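PDB 4CEK: regulator of nonsense transcripts 2, which acts in nonsense-mediated mRNA decay, probably as a scaffold built on three MIF4G domains, the second of which is the part modelled here. Local coordinates for residues Q123-C128 with P170-L175; G196-H201 with K215-I220. One frame throughout, in Å; residues are numbered along the deposited sequence.

Contact 1: residues Q123-C128 with P170-L175; sequences QQLPNC and PFYARL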
ATOM      1  N   GLN A 123      15.752  -5.950   9.414  1.00 64.10           N
ATOM      2  CA  GLN A 123      16.794  -5.192   8.710  1.00 67.78           C
ATOM      3  C   GLN A 123      17.150  -5.778   7.325  1.00 62.69           C
ATOM      4  O   GLN A 123      17.806  -5.115   6.529  1.00 61.13           O
ATOM      5  CB  GLN A 123      18.033  -5.003   9.600  1.00 75.13           C
ATOM      6  CG  GLN A 123      17.791  -3.993  10.730  1.00 86.03           C
ATOM      7  CD  GLN A 123      18.923  -3.901  11.759  1.00 95.97           C
ATOM      8  OE1 GLN A 123      19.240  -4.873  12.452  1.00 95.81           O
ATOM      9  NE2 GLN A 123      19.519  -2.709  11.881  1.00102.21           N
ATOM     10  N   GLN A 124      16.671  -6.985   7.035  1.00 57.52           N
ATOM     11  CA  GLN A 124      16.923  -7.680   5.754  1.00 58.25           C
ATOM     12  C   GLN A 124      15.754  -7.531   4.740  1.00 56.23           C
ATOM     13  O   GLN A 124      15.936  -7.729   3.535  1.00 57.46           O
ATOM     14  CB  GLN A 124      17.244  -9.168   6.059  1.00 56.74           C
ATOM     15  CG  GLN A 124      16.779 -10.227   5.064  1.00 60.93           C
ATOM     16  CD  GLN A 124      15.310 -10.690   5.252  1.00 72.51           C
ATOM     17  OE1 GLN A 124      14.803 -11.473   4.441  1.00 81.86           O
ATOM     18  NE2 GLN A 124      14.636 -10.228   6.315  1.00 62.02           N
ATOM     19  N   LEU A 125      14.564  -7.185   5.245  1.00 49.41           N
ATOM     20  CA  LEU A 125      13.383  -6.988   4.425  1.00 46.48           C
ATOM     21  C   LEU A 125      13.615  -6.121   3.189  1.00 43.31           C
ATOM     22  O   LEU A 125      13.160  -6.496   2.100  1.00 38.75           O
ATOM     23  CB  LEU A 125      12.217  -6.408   5.259  1.00 48.40           C
ATOM     24  CG  LEU A 125      11.319  -7.468   5.900  1.00 47.90           C
ATOM     25  CD1 LEU A 125      10.196  -6.824   6.705  1.00 43.20           C
ATOM     26  CD2 LEU A 125      10.808  -8.411   4.810  1.00 45.75           C
ATOM     27  N   PRO A 126      14.317  -4.980   3.348  1.00 42.76           N
ATOM     28  CA  PRO A 126      14.602  -4.099   2.226  1.00 46.17           C
ATOM     29  C   PRO A 126      15.417  -4.736   1.119  1.00 49.97           C
ATOM     30  O   PRO A 126      15.555  -4.126   0.039  1.00 62.04           O
ATOM     31  CB  PRO A 126      15.409  -2.958   2.853  1.00 48.00           C
ATOM     32  CG  PRO A 126      15.081  -2.996   4.304  1.00 46.93           C
ATOM     33  CD  PRO A 126      14.835  -4.432   4.615  1.00 43.69           C
ATOM     34  N   ASN A 127      15.972  -5.924   1.374  1.00 47.45           N
ATOM     35  CA  ASN A 127      16.696  -6.675   0.338  1.00 50.57           C
ATOM     36  C   ASN A 127      15.851  -7.701  -0.366  1.00 47.81           C
ATOM     37  O   ASN A 127      16.325  -8.304  -1.307  1.00 53.64           O
ATOM     38  CB  ASN A 127      17.923  -7.387   0.920  1.00 55.74           C
ATOM     39  CG  ASN A 127      18.924  -6.426   1.526  1.00 55.46           C
ATOM     40  OD1 ASN A 127      18.858  -5.224   1.312  1.00 62.69           O
ATOM     41  ND2 ASN A 127      19.848  -6.956   2.290  1.00 63.76           N
ATOM     42  N   CYS A 128      14.607  -7.919   0.076  1.00 48.36           N
ATOM     43  CA  CYS A 128      13.760  -8.950  -0.541  1.00 46.67           C
ATOM     44  C   CYS A 128      13.082  -8.387  -1.768  1.00 45.40           C
ATOM     45  O   CYS A 128      11.881  -8.192  -1.800  1.00 45.89           O
ATOM     46  CB  CYS A 128      12.747  -9.515   0.460  1.00 49.09           C
ATOM     47  SG  CYS A 128      13.522 -10.369   1.874  1.00 52.89           S
ATOM     48  N   PRO A 170       5.390  -3.448  -3.709  1.00 33.16           N
ATOM     49  CA  PRO A 170       4.626  -4.629  -4.155  1.00 32.98           C
ATOM     50  C   PRO A 170       5.005  -5.897  -3.376  1.00 36.04           C
ATOM     51  O   PRO A 170       4.171  -6.805  -3.202  1.00 35.89           O
ATOM     52  CB  PRO A 170       5.055  -4.810  -5.629  1.00 32.77           C
ATOM     53  CG  PRO A 170       5.632  -3.502  -6.033  1.00 31.94           C
ATOM     54  CD  PRO A 170       6.152  -2.826  -4.805  1.00 33.31           C
ATOM     55  N   PHE A 171       6.268  -5.972  -2.964  1.00 35.61           N
ATOM     56  CA  PHE A 171       6.760  -7.153  -2.247  1.00 38.99           C
ATOM     57  C   PHE A 171       6.199  -7.110  -0.810  1.00 39.06           C
ATOM     58  O   PHE A 171       5.598  -8.104  -0.317  1.00 33.40           O
ATOM     59  CB  PHE A 171       8.295  -7.220  -2.352  1.00 38.93           C
ATOM     60  CG  PHE A 171       8.779  -7.270  -3.795  1.00 40.87           C
ATOM     61  CD1 PHE A 171       8.479  -8.361  -4.607  1.00 43.13           C
ATOM     62  CD2 PHE A 171       9.471  -6.190  -4.364  1.00 47.29           C
ATOM     63  CE1 PHE A 171       8.857  -8.381  -5.960  1.00 48.04           C
ATOM     64  CE2 PHE A 171       9.857  -6.206  -5.711  1.00 43.69           C
ATOM     65  CZ  PHE A 171       9.559  -7.301  -6.501  1.00 44.36           C
ATOM     66  N   TYR A 172       6.327  -5.938  -0.183  1.00 31.08           N
ATOM     67  CA  TYR A 172       5.727  -5.710   1.107  1.00 32.13           C
ATOM     68  C   TYR A 172       4.236  -6.017   1.140  1.00 33.29           C
ATOM     69  O   TYR A 172       3.763  -6.662   2.069  1.00 35.88           O
ATOM     70  CB  TYR A 172       6.027  -4.317   1.579  1.00 31.03           C
ATOM     71  CG  TYR A 172       7.442  -4.159   2.074  1.00 31.31           C
ATOM     72  CD1 TYR A 172       8.436  -5.125   1.814  1.00 33.21           C
ATOM     73  CD2 TYR A 172       7.802  -3.041   2.804  1.00 32.23           C
ATOM     74  CE1 TYR A 172       9.735  -4.967   2.294  1.00 34.44           C
ATOM     75  CE2 TYR A 172       9.085  -2.869   3.279  1.00 32.46           C
ATOM     76  CZ  TYR A 172      10.054  -3.826   3.036  1.00 35.41           C
ATOM     77  OH  TYR A 172      11.332  -3.603   3.540  1.00 34.38           O
ATOM     78  N   ALA A 173       3.504  -5.646   0.109  1.00 34.06           N
ATOM     79  CA  ALA A 173       2.111  -6.057   0.027  1.00 31.73           C
ATOM     80  C   ALA A 173       1.953  -7.575  -0.108  1.00 32.04           C
ATOM     81  O   ALA A 173       0.996  -8.152   0.415  1.00 32.78           O
ATOM     82  CB  ALA A 173       1.389  -5.344  -1.117  1.00 30.25           C
ATOM     83  N   ARG A 174       2.825  -8.220  -0.878  1.00 34.96           N
ATOM     84  CA  ARG A 174       2.742  -9.686  -1.048  1.00 34.54           C
ATOM     85  C   ARG A 174       2.944 -10.414   0.300  1.00 33.11           C
ATOM     86  O   ARG A 174       2.195 -11.323   0.634  1.00 34.08           O
ATOM     87  CB  ARG A 174       3.762 -10.210  -2.070  1.00 36.96           C
ATOM     88  CG  ARG A 174       3.332 -11.538  -2.702  1.00 40.98           C
ATOM     89  CD  ARG A 174       4.322 -12.019  -3.742  1.00 40.99           C
ATOM     90  NE  ARG A 174       4.418 -13.486  -3.810  1.00 43.10           N
ATOM     91  CZ  ARG A 174       3.662 -14.293  -4.553  1.00 47.59           C
ATOM     92  NH1 ARG A 174       2.714 -13.816  -5.343  1.00 53.07           N
ATOM     93  NH2 ARG A 174       3.860 -15.607  -4.514  1.00 51.47           N
ATOM     94  N   LEU A 175       3.955  -9.990   1.049  1.00 30.32           N
ATOM     95  CA  LEU A 175       4.220 -10.489   2.400  1.00 34.55           C
ATOM     96  C   LEU A 175       2.940 -10.447   3.228  1.00 39.79           C
ATOM     97  O   LEU A 175       2.469 -11.481   3.696  1.00 40.18           O
ATOM     98  CB  LEU A 175       5.305  -9.637   3.088  1.00 34.36           C
ATOM     99  CG  LEU A 175       5.878 -10.168   4.416  1.00 37.00           C
ATOM    100  CD1 LEU A 175       6.410 -11.600   4.263  1.00 36.51           C
ATOM    101  CD2 LEU A 175       6.977  -9.236   4.873  1.00 34.43           C
TER
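Tyr172 reaches out from helix 169-179 and lays its phenol end against Leu125 and Pro126, in the 3-10 turn 125-127 that follows helix 110-124. This is packing within the all-helical MIF4G domain, joining this turn to helix 169-179. With CG anti to its own carbonyl carbon (chi1 -76°), the Tyr172 ring reaches across to the turn, and its hydroxyl OH lies 3.4 Å from Leu125 CB. The same OH sits 3.3 Å from Pro126 N, a contact and not a hydrogen bond, since the proline N carries no hydrogen and its lone pair is tied up in the amide, while the proline ring slants across the phenol with CD 3.8 Å from OH. Leu125 O lies at the edge of the tyrosine ring, in its plane, 3.8 Å from Tyr172 CE1. Leu125 and Leu175 reach toward each other tip to tip, their CD2 atoms 3.9 Å apart. Leu154 and Leu158 of helix 148-159 also pack on Leu125, and Leu158 reaches Tyr172 as well. No hydrogen bond links the two segments; the turn is closed internally by Cys128 N to Leu125 O. Cys128 O lies 3.8 Å from Phe171 CB and comes at the ring obliquely.

Contact 2: residues G196-H201 with K215-I220; sequences GDFRFH and KTVRFI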
ATOM      1  N   GLY A 196      -5.242   5.997   8.276  1.00 31.23           N
ATOM      2  CA  GLY A 196      -5.073   7.195   9.109  1.00 31.22           C
ATOM      3  C   GLY A 196      -4.105   8.192   8.495  1.00 31.17           C
ATOM      4  O   GLY A 196      -4.354   9.389   8.488  1.00 35.59           O
ATOM      5  N   ASP A 197      -3.033   7.700   7.903  1.00 30.49           N
ATOM      6  CA  ASP A 197      -2.051   8.586   7.253  1.00 29.45           C
ATOM      7  C   ASP A 197      -2.656   9.206   5.981  1.00 32.54           C
ATOM      8  O   ASP A 197      -2.467  10.409   5.710  1.00 33.17           O
ATOM      9  CB  ASP A 197      -0.805   7.795   6.950  1.00 32.25           C
ATOM     10  CG  ASP A 197       0.417   8.639   6.873  1.00 34.24           C
ATOM     11  OD1 ASP A 197       0.404   9.782   7.330  1.00 43.71           O
ATOM     12  OD2 ASP A 197       1.394   8.157   6.302  1.00 43.35           O
ATOM     13  N   PHE A 198      -3.473   8.423   5.257  1.00 32.66           N
ATOM     14  CA  PHE A 198      -4.198   8.936   4.118  1.00 30.92           C
ATOM     15  C   PHE A 198      -5.092  10.102   4.515  1.00 32.67           C
ATOM     16  O   PHE A 198      -5.015  11.164   3.908  1.00 34.47           O
ATOM     17  CB  PHE A 198      -5.019   7.836   3.451  1.00 31.57           C
ATOM     18  CG  PHE A 198      -5.803   8.305   2.249  1.00 28.94           C
ATOM     19  CD1 PHE A 198      -5.191   8.441   1.017  1.00 31.76           C
ATOM     20  CD2 PHE A 198      -7.124   8.647   2.358  1.00 30.23           C
ATOM     21  CE1 PHE A 198      -5.908   8.853  -0.102  1.00 31.57           C
ATOM     22  CE2 PHE A 198      -7.855   9.094   1.258  1.00 30.61           C
ATOM     23  CZ  PHE A 198      -7.233   9.188   0.023  1.00 31.87           C
ATOM     24  N   ARG A 199      -5.906   9.908   5.545  1.00 35.74           N
ATOM     25  CA  ARG A 199      -6.798  10.957   6.092  1.00 37.98           C
ATOM     26  C   ARG A 199      -6.017  12.198   6.432  1.00 36.80           C
ATOM     27  O   ARG A 199      -6.377  13.304   6.042  1.00 39.67           O
ATOM     28  CB  ARG A 199      -7.444  10.468   7.367  1.00 41.75           C
ATOM     29  CG  ARG A 199      -8.948  10.461   7.420  1.00 47.82           C
ATOM     30  CD  ARG A 199      -9.415   9.764   8.710  1.00 48.81           C
ATOM     31  NE  ARG A 199      -9.737   8.376   8.455  1.00 49.88           N
ATOM     32  CZ  ARG A 199      -9.299   7.312   9.131  1.00 46.16           C
ATOM     33  NH1 ARG A 199      -8.529   7.418  10.194  1.00 38.57           N
ATOM     34  NH2 ARG A 199      -9.697   6.105   8.729  1.00 44.79           N
ATOM     35  N   PHE A 200      -4.924  12.003   7.139  1.00 36.94           N
ATOM     36  CA  PHE A 200      -4.000  13.089   7.474  1.00 42.59           C
ATOM     37  C   PHE A 200      -3.513  13.867   6.233  1.00 43.40           C
ATOM     38  O   PHE A 200      -3.636  15.094   6.189  1.00 42.75           O
ATOM     39  CB  PHE A 200      -2.825  12.494   8.271  1.00 48.16           C
ATOM     40  CG  PHE A 200      -1.823  13.493   8.702  1.00 57.21           C
ATOM     41  CD1 PHE A 200      -2.113  14.384   9.730  1.00 65.35           C
ATOM     42  CD2 PHE A 200      -0.568  13.550   8.084  1.00 68.80           C
ATOM     43  CE1 PHE A 200      -1.174  15.332  10.124  1.00 73.63           C
ATOM     44  CE2 PHE A 200       0.376  14.495   8.470  1.00 70.23           C
ATOM     45  CZ  PHE A 200       0.073  15.387   9.491  1.00 72.37           C
ATOM     46  N   HIS A 201      -3.028  13.153   5.209  1.00 41.61           N
ATOM     47  CA  HIS A 201      -2.609  13.782   3.944  1.00 42.82           C
ATOM     48  C   HIS A 201      -3.695  14.515   3.209  1.00 41.12           C
ATOM     49  O   HIS A 201      -3.427  15.532   2.575  1.00 39.39           O
ATOM     50  CB  HIS A 201      -2.016  12.768   2.978  1.00 44.35           C
ATOM     51  CG  HIS A 201      -0.723  12.150   3.453  1.00 46.10           C
ATOM     52  ND1 HIS A 201       0.215  12.851   4.089  1.00 49.50           N
ATOM     53  CD2 HIS A 201      -0.240  10.853   3.345  1.00 50.83           C
ATOM     54  CE1 HIS A 201       1.256  12.051   4.382  1.00 52.07           C
ATOM     55  NE2 HIS A 201       0.975  10.826   3.931  1.00 54.41           N
ATOM     56  N   LYS A 215       3.899   7.795  -1.668  1.00 41.97           N
ATOM     57  CA  LYS A 215       4.252   6.539  -1.027  1.00 43.03           C
ATOM     58  C   LYS A 215       3.019   5.941  -0.334  1.00 40.25           C
ATOM     59  O   LYS A 215       2.713   4.764  -0.532  1.00 41.06           O
ATOM     60  CB  LYS A 215       5.352   6.724   0.033  1.00 48.82           C
ATOM     61  CG  LYS A 215       5.831   5.411   0.691  1.00 52.56           C
ATOM     62  CD  LYS A 215       6.235   5.525   2.173  1.00 54.72           C
ATOM     63  CE  LYS A 215       5.045   5.737   3.111  1.00 57.39           C
ATOM     64  NZ  LYS A 215       4.502   4.544   3.851  1.00 49.65           N
ATOM     65  N   THR A 216       2.323   6.735   0.483  1.00 35.42           N
ATOM     66  CA  THR A 216       1.151   6.226   1.190  1.00 35.57           C
ATOM     67  C   THR A 216       0.136   5.698   0.194  1.00 35.80           C
ATOM     68  O   THR A 216      -0.366   4.597   0.353  1.00 36.27           O
ATOM     69  CB  THR A 216       0.473   7.297   2.060  1.00 36.62           C
ATOM     70  OG1 THR A 216       1.340   7.689   3.122  1.00 40.16           O
ATOM     71  CG2 THR A 216      -0.800   6.773   2.653  1.00 34.23           C
ATOM     72  N   VAL A 217      -0.163   6.493  -0.835  1.00 35.18           N
ATOM     73  CA  VAL A 217      -1.196   6.146  -1.801  1.00 32.34           C
ATOM     74  C   VAL A 217      -0.767   4.967  -2.645  1.00 32.57           C
ATOM     75  O   VAL A 217      -1.595   4.113  -2.933  1.00 35.92           O
ATOM     76  CB  VAL A 217      -1.601   7.362  -2.684  1.00 35.81           C
ATOM     77  CG1 VAL A 217      -2.123   6.904  -4.029  1.00 35.06           C
ATOM     78  CG2 VAL A 217      -2.650   8.207  -1.985  1.00 33.97           C
ATOM     79  N   ARG A 218       0.511   4.866  -3.005  1.00 33.18           N
ATOM     80  CA  ARG A 218       0.991   3.664  -3.728  1.00 37.22           C
ATOM     81  C   ARG A 218       0.863   2.371  -2.908  1.00 33.04           C
ATOM     82  O   ARG A 218       0.468   1.331  -3.449  1.00 28.96           O
ATOM     83  CB  ARG A 218       2.449   3.809  -4.184  1.00 42.69           C
ATOM     84  CG  ARG A 218       2.645   4.794  -5.334  1.00 49.78           C
ATOM     85  CD  ARG A 218       4.053   4.721  -5.889  1.00 55.68           C
ATOM     86  NE  ARG A 218       4.545   6.042  -6.284  1.00 66.74           N
ATOM     87  CZ  ARG A 218       4.509   6.543  -7.523  1.00 69.02           C
ATOM     88  NH1 ARG A 218       3.994   5.840  -8.536  1.00 67.70           N
ATOM     89  NH2 ARG A 218       4.985   7.768  -7.748  1.00 62.32           N
ATOM     90  N   PHE A 219       1.169   2.454  -1.612  1.00 30.14           N
ATOM     91  CA  PHE A 219       1.078   1.295  -0.704  1.00 30.40           C
ATOM     92  C   PHE A 219      -0.370   0.841  -0.622  1.00 28.33           C
ATOM     93  O   PHE A 219      -0.643  -0.305  -0.842  1.00 29.40           O
ATOM     94  CB  PHE A 219       1.642   1.642   0.690  1.00 31.26           C
ATOM     95  CG  PHE A 219       2.296   0.477   1.425  1.00 32.69           C
ATOM     96  CD1 PHE A 219       2.055  -0.869   1.066  1.00 31.60           C
ATOM     97  CD2 PHE A 219       3.186   0.730   2.492  1.00 31.97           C
ATOM     98  CE1 PHE A 219       2.660  -1.916   1.744  1.00 30.24           C
ATOM     99  CE2 PHE A 219       3.776  -0.332   3.189  1.00 34.18           C
ATOM    100  CZ  PHE A 219       3.517  -1.654   2.811  1.00 34.87           C
ATOM    101  N   ILE A 220      -1.313   1.765  -0.473  1.00 29.15           N
ATOM    102  CA  ILE A 220      -2.727   1.404  -0.512  1.00 30.53           C
ATOM    103  C   ILE A 220      -3.114   0.731  -1.835  1.00 33.12           C
ATOM    104  O   ILE A 220      -3.928  -0.248  -1.886  1.00 32.59           O
ATOM    105  CB  ILE A 220      -3.629   2.635  -0.260  1.00 29.87           C
ATOM    106  CG1 ILE A 220      -3.443   3.092   1.199  1.00 29.65           C
ATOM    107  CG2 ILE A 220      -5.064   2.275  -0.564  1.00 24.95           C
ATOM    108  CD1 ILE A 220      -4.055   4.428   1.627  1.00 26.82           C
TER
HETATM  109  O   HOH W   1       2.484   6.190   4.908  1.00 58.93           O
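Thr216 OG1 is the polar meeting point of the two helices, with His201 NE2 at 3.3 Å in a hydrogen bond whose donor may be either group. The hydroxyl comes to the edge of the imidazole, near its plane, while Asp197 O, one turn back on the same helix, sits over one ring face. One water ties in the charged groups: it donates to Asp197 OD2 at 2.6 Å, accepts from Lys215 NZ at 2.8 Å, and is hydrogen-bonded to Thr216 OG1. Asp197 and Lys215 therefore meet through this bridge, Asp197 OD2 lying 5.4 Å from Lys215 NZ. The lysine would probably help to stabilise the negative charge of the carboxylate, whereas the nearby carboxylate of Asp88 would probably work the other way. Lys215 also makes a cation-pi contact with Phe159.

Helices 185-203 and 210-225 are neighbours in chain order and pack as part of the MIF4G helical stack; the segments run roughly antiparallel at 138°, their axes 9.9 Å apart at closest approach.

Apolar contacts occupy the other flank. Phe198, its CG anti to the backbone N (chi1 -180°), carries its ring past Val217, whose CG2 meets the ring edge in plane, 3.8 Å from CE1. Closer to the backbone, Phe198 CB packs against Ile220 CD1 at 4.0 Å. Cys237 and Leu241 of helix 231-243 and Met252 of helix 247-266 also touch the phenylalanine. Between the polar and apolar groups, the Thr216 methyl CG2 faces helix 185-203, 4.1 Å from Phe198 N.

Overall arrangement
The two contacts follow one another along the chain, contact 1 closing at Leu175 before contact 2 opens at Gly196, and their centres lie about 18 Å apart. Helix 169-179, which supplies one side of contact 1, is followed directly in the chain by helix 185-203 of contact 2. The two contacts also touch: Phe219, on helix 210-225, places its ring atom CZ 3.9 Å from Tyr172 CB and its CE1 4.2 Å from Ala173 N. Val161 touches both Tyr172 and Phe219, as well as Lys215. Contact 2 sits nearer the centre of the folded chain, about 8 Å from it centre to centre, against about 12 Å for contact 1.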